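Local coordinates for protein lipase (Penicillium expansum, PDB 3G7N) that hydrolyses triacylglycerols and other acylglycerol lipids to release free fatty acids, working as a secreted alkaline lipase, at residues Val49-Met62 with Leu117-His131. Numbering follows the deposited sequence.
Sequences VGYSTEKKTIAVIM and LIAKYPDYTLEAVGH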
# COMPACT_ATOMS: atom_id res chain seq x y z
N VAL A 49 2.45 -10.90 7.73
CA VAL A 49 1.91 -11.77 6.68
C VAL A 49 0.98 -12.76 7.32
O VAL A 49 1.17 -13.16 8.47
CB VAL A 49 3.04 -12.54 5.94
CG1 VAL A 49 2.45 -13.35 4.79
CG2 VAL A 49 4.07 -11.54 5.40
N GLY A 50 -0.14 -13.04 6.65
CA GLY A 50 -1.05 -14.05 7.18
C GLY A 50 -2.15 -14.35 6.18
O GLY A 50 -1.96 -14.17 4.99
N TYR A 51 -3.24 -14.92 6.68
CA TYR A 51 -4.32 -15.38 5.82
C TYR A 51 -5.66 -15.03 6.45
O TYR A 51 -5.80 -14.98 7.67
CB TYR A 51 -4.22 -16.89 5.56
CG TYR A 51 -4.41 -17.74 6.77
CD1 TYR A 51 -5.66 -18.21 7.13
CD2 TYR A 51 -3.34 -18.04 7.61
CE1 TYR A 51 -5.85 -18.97 8.27
CE2 TYR A 51 -3.52 -18.76 8.78
CZ TYR A 51 -4.78 -19.23 9.11
OH TYR A 51 -4.96 -19.95 10.28
N SER A 52 -6.64 -14.83 5.57
CA SER A 52 -8.03 -14.60 5.99
C SER A 52 -8.87 -15.76 5.45
O SER A 52 -9.12 -15.84 4.27
CB SER A 52 -8.54 -13.31 5.37
OG SER A 52 -9.94 -13.20 5.65
N THR A 53 -9.40 -16.56 6.38
CA THR A 53 -10.36 -17.61 6.03
C THR A 53 -11.67 -17.01 5.48
O THR A 53 -12.19 -17.47 4.47
CB THR A 53 -10.68 -18.48 7.25
OG1 THR A 53 -9.47 -18.95 7.84
CG2 THR A 53 -11.55 -19.66 6.85
N GLU A 54 -12.06 -15.86 6.03
CA GLU A 54 -13.26 -15.15 5.61
C GLU A 54 -13.15 -14.70 4.16
O GLU A 54 -14.08 -14.87 3.38
CB GLU A 54 -13.53 -13.95 6.53
CG GLU A 54 -14.78 -13.17 6.16
CD GLU A 54 -15.02 -12.00 7.09
OE1 GLU A 54 -14.65 -12.09 8.28
OE2 GLU A 54 -15.39 -10.92 6.57
N LYS A 55 -12.03 -14.07 3.80
CA LYS A 55 -11.87 -13.50 2.47
C LYS A 55 -11.22 -14.46 1.46
O LYS A 55 -11.13 -14.16 0.29
CB LYS A 55 -11.07 -12.20 2.54
CG LYS A 55 -11.73 -11.10 3.36
CD LYS A 55 -13.04 -10.61 2.73
CE LYS A 55 -13.46 -9.29 3.34
NZ LYS A 55 -14.80 -8.88 2.82
N LYS A 56 -10.69 -15.57 1.98
CA LYS A 56 -9.87 -16.48 1.20
C LYS A 56 -8.71 -15.74 0.55
O LYS A 56 -8.46 -15.83 -0.65
CB LYS A 56 -10.71 -17.24 0.16
CG LYS A 56 -11.76 -18.16 0.80
CD LYS A 56 -12.47 -19.00 -0.26
CE LYS A 56 -13.26 -20.15 0.35
NZ LYS A 56 -14.25 -19.68 1.36
N THR A 57 -7.99 -15.02 1.40
CA THR A 57 -6.80 -14.29 0.94
C THR A 57 -5.59 -14.60 1.79
O THR A 57 -5.69 -15.01 2.95
CB THR A 57 -6.99 -12.77 0.96
OG1 THR A 57 -7.27 -12.36 2.31
CG2 THR A 57 -8.07 -12.32 -0.01
N ILE A 58 -4.44 -14.41 1.16
CA ILE A 58 -3.15 -14.35 1.83
C ILE A 58 -2.69 -12.90 1.74
O ILE A 58 -2.71 -12.32 0.65
CB ILE A 58 -2.15 -15.28 1.12
CG1 ILE A 58 -2.61 -16.73 1.32
CG2 ILE A 58 -0.72 -15.06 1.61
CD1 ILE A 58 -2.04 -17.71 0.31
N ALA A 59 -2.41 -12.31 2.90
CA ALA A 59 -2.28 -10.85 3.04
C ALA A 59 -0.89 -10.47 3.51
O ALA A 59 -0.31 -11.10 4.40
CB ALA A 59 -3.29 -10.35 4.05
N VAL A 60 -0.38 -9.40 2.91
CA VAL A 60 0.85 -8.72 3.33
C VAL A 60 0.49 -7.31 3.77
O VAL A 60 0.01 -6.50 2.96
CB VAL A 60 1.86 -8.64 2.17
CG1 VAL A 60 3.11 -7.91 2.61
CG2 VAL A 60 2.20 -10.06 1.63
N ILE A 61 0.67 -7.02 5.06
CA ILE A 61 0.21 -5.76 5.64
C ILE A 61 1.44 -5.02 6.15
O ILE A 61 2.15 -5.52 7.02
CB ILE A 61 -0.75 -5.99 6.81
CG1 ILE A 61 -1.92 -6.90 6.41
CG2 ILE A 61 -1.29 -4.66 7.31
CD1 ILE A 61 -2.76 -7.38 7.60
N MET A 62 1.74 -3.88 5.55
CA MET A 62 2.94 -3.13 5.88
C MET A 62 2.63 -1.94 6.77
O MET A 62 1.68 -1.20 6.52
CB MET A 62 3.63 -2.64 4.62
CG MET A 62 4.10 -3.80 3.70
SD MET A 62 5.06 -5.11 4.52
CE MET A 62 6.54 -4.20 4.98
N LEU A 117 2.29 -20.13 2.50
CA LEU A 117 0.86 -20.03 2.70
C LEU A 117 0.08 -20.48 1.47
O LEU A 117 -0.98 -21.09 1.59
CB LEU A 117 0.46 -18.61 3.13
CG LEU A 117 0.86 -18.26 4.56
CD1 LEU A 117 0.71 -16.75 4.79
CD2 LEU A 117 0.02 -19.03 5.55
N ILE A 118 0.61 -20.20 0.29
CA ILE A 118 -0.01 -20.68 -0.96
C ILE A 118 -0.07 -22.21 -1.00
O ILE A 118 -1.09 -22.79 -1.39
CB ILE A 118 0.72 -20.14 -2.20
CG1 ILE A 118 0.42 -18.64 -2.40
CG2 ILE A 118 0.33 -20.95 -3.45
CD1 ILE A 118 1.33 -17.97 -3.42
N ALA A 119 0.96 -22.87 -0.49
CA ALA A 119 0.96 -24.33 -0.43
C ALA A 119 -0.13 -24.87 0.48
O ALA A 119 -0.74 -25.91 0.20
CB ALA A 119 2.31 -24.84 -0.00
N LYS A 120 -0.41 -24.17 1.57
CA LYS A 120 -1.41 -24.58 2.53
C LYS A 120 -2.82 -24.18 2.11
O LYS A 120 -3.80 -24.88 2.41
CB LYS A 120 -1.08 -24.02 3.92
CG LYS A 120 -1.93 -24.57 5.04
CD LYS A 120 -1.19 -24.47 6.38
CE LYS A 120 -2.08 -24.86 7.57
NZ LYS A 120 -2.80 -26.15 7.36
N TYR A 121 -2.93 -23.03 1.43
CA TYR A 121 -4.22 -22.47 1.04
C TYR A 121 -4.21 -22.14 -0.47
O TYR A 121 -4.16 -20.98 -0.87
CB TYR A 121 -4.52 -21.19 1.84
CG TYR A 121 -4.48 -21.39 3.34
CD1 TYR A 121 -5.54 -22.00 4.01
CD2 TYR A 121 -3.41 -20.93 4.09
CE1 TYR A 121 -5.49 -22.22 5.38
CE2 TYR A 121 -3.37 -21.12 5.47
CZ TYR A 121 -4.40 -21.78 6.10
OH TYR A 121 -4.30 -22.04 7.45
N PRO A 122 -4.24 -23.18 -1.32
CA PRO A 122 -3.87 -23.00 -2.72
C PRO A 122 -5.00 -22.38 -3.53
O PRO A 122 -4.76 -22.00 -4.66
CB PRO A 122 -3.61 -24.44 -3.21
CG PRO A 122 -4.38 -25.30 -2.26
CD PRO A 122 -4.26 -24.61 -0.93
N ASP A 123 -6.17 -22.24 -2.92
CA ASP A 123 -7.29 -21.55 -3.56
C ASP A 123 -7.43 -20.08 -3.16
O ASP A 123 -8.30 -19.37 -3.66
CB ASP A 123 -8.60 -22.28 -3.26
CG ASP A 123 -8.88 -22.36 -1.76
OD1 ASP A 123 -7.98 -22.80 -0.98
OD2 ASP A 123 -10.04 -22.09 -1.37
N TYR A 124 -6.59 -19.62 -2.23
CA TYR A 124 -6.68 -18.23 -1.77
C TYR A 124 -6.04 -17.28 -2.76
O TYR A 124 -5.15 -17.64 -3.51
CB TYR A 124 -6.01 -18.10 -0.40
CG TYR A 124 -6.83 -18.60 0.77
CD1 TYR A 124 -7.85 -19.55 0.59
CD2 TYR A 124 -6.53 -18.22 2.06
CE1 TYR A 124 -8.50 -20.11 1.69
CE2 TYR A 124 -7.19 -18.73 3.14
CZ TYR A 124 -8.20 -19.65 2.96
OH TYR A 124 -8.87 -20.17 4.05
N THR A 125 -6.56 -16.05 -2.82
CA THR A 125 -5.95 -15.00 -3.65
C THR A 125 -5.03 -14.14 -2.76
O THR A 125 -4.93 -14.39 -1.54
CB THR A 125 -7.04 -14.13 -4.30
OG1 THR A 125 -7.83 -13.51 -3.29
CG2 THR A 125 -7.96 -15.00 -5.20
N LEU A 126 -4.35 -13.17 -3.37
CA LEU A 126 -3.35 -12.36 -2.65
C LEU A 126 -3.86 -10.95 -2.44
O LEU A 126 -4.54 -10.36 -3.29
CB LEU A 126 -2.04 -12.31 -3.45
CG LEU A 126 -1.44 -13.67 -3.80
CD1 LEU A 126 -0.12 -13.47 -4.54
CD2 LEU A 126 -1.23 -14.52 -2.55
N GLU A 127 -3.42 -10.35 -1.33
CA GLU A 127 -3.65 -8.93 -1.11
C GLU A 127 -2.48 -8.31 -0.38
O GLU A 127 -1.79 -8.97 0.40
CB GLU A 127 -4.96 -8.70 -0.37
CG GLU A 127 -4.99 -9.20 1.03
CD GLU A 127 -6.32 -8.90 1.72
OE1 GLU A 127 -6.91 -7.82 1.45
OE2 GLU A 127 -6.72 -9.67 2.62
N ALA A 128 -2.26 -7.03 -0.65
CA ALA A 128 -1.24 -6.24 0.05
C ALA A 128 -1.85 -4.92 0.43
O ALA A 128 -2.67 -4.37 -0.31
CB ALA A 128 -0.06 -6.01 -0.86
N VAL A 129 -1.47 -4.39 1.60
CA VAL A 129 -2.10 -3.17 2.10
C VAL A 129 -1.16 -2.47 3.06
O VAL A 129 -0.38 -3.12 3.77
CB VAL A 129 -3.44 -3.51 2.81
CG1 VAL A 129 -3.23 -4.51 3.92
CG2 VAL A 129 -4.13 -2.29 3.33
N GLY A 130 -1.31 -1.14 3.13
CA GLY A 130 -0.60 -0.37 4.13
C GLY A 130 -0.86 1.10 3.95
O GLY A 130 -1.35 1.53 2.92
N HIS A 131 -0.50 1.86 4.97
CA HIS A 131 -0.76 3.31 5.02
C HIS A 131 0.55 4.11 5.08
O HIS A 131 1.50 3.74 5.75
CB HIS A 131 -1.63 3.60 6.24
CG HIS A 131 -1.76 5.07 6.55
ND1 HIS A 131 -0.95 5.70 7.46
CD2 HIS A 131 -2.70 5.97 6.18
CE1 HIS A 131 -1.33 6.96 7.59
NE2 HIS A 131 -2.39 7.15 6.83
O HOH W 1 -10.34 -14.65 -2.51
O HOH W 2 0.04 0.69 7.69
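Tyr124 lies flat against the backbone of Lys56, whose CA stands 3.6 Å from the centroid of the Tyr124 ring and 7° off its normal, a CH-pi contact. CB of Tyr121 sits over the centre of the opposite face, so the ring is sandwiched between the 53-56 connection, which closes on Ser52 in a G1 beta bulge, and its own chain. CB of Tyr51 meets the edge of the Tyr124 ring, and Tyr124 OH lies 3.6 Å from Thr53 CA. With an alanine at Tyr124, Lys56 CA would lose its CH-pi face and a gap would probably open between it and Tyr121 CB. Beside it, Tyr51 and Tyr121 stack face to face, centroids 4.5 Å apart and planes at 27°; the stack is shifted, Tyr121 OH lying over the Tyr51 ring toward its rim. With CG placed between backbone N and carbonyl carbon (chi1 65°), the Tyr51 ring is directed at Tyr121. Leu117 reaches strand 49-52 with both methyls: CD1 packs 3.8 Å from Val49 CG1, and CD2 approaches the Tyr51 ring. Ile58 drives CD1 into the end of helix 97-120, between Leu117 and Ile118. On the sheet face of Thr57, Ala59 and Ile61, Thr57 OG1 donates to Glu127 OE2 at 2.8 Å, from above the carboxylate plane. The same oxygen is salt-bridged to Arg13, so the buried carboxylate is gripped by a hydroxyl and a positive charge, which would probably favour its ionised form. Six backbone hydrogen bonds, from Thr125 N to Lys56 O through Met62 N to Val129 O, pair strands 57-62 and 125-131 in parallel. Strand 57-62, helix 97-120 and strand 125-131 form a beta-alpha-beta crossover in the central sheet of the alpha/beta-hydrolase fold, where strand 125-131 runs into the nucleophile elbow carrying Ser132.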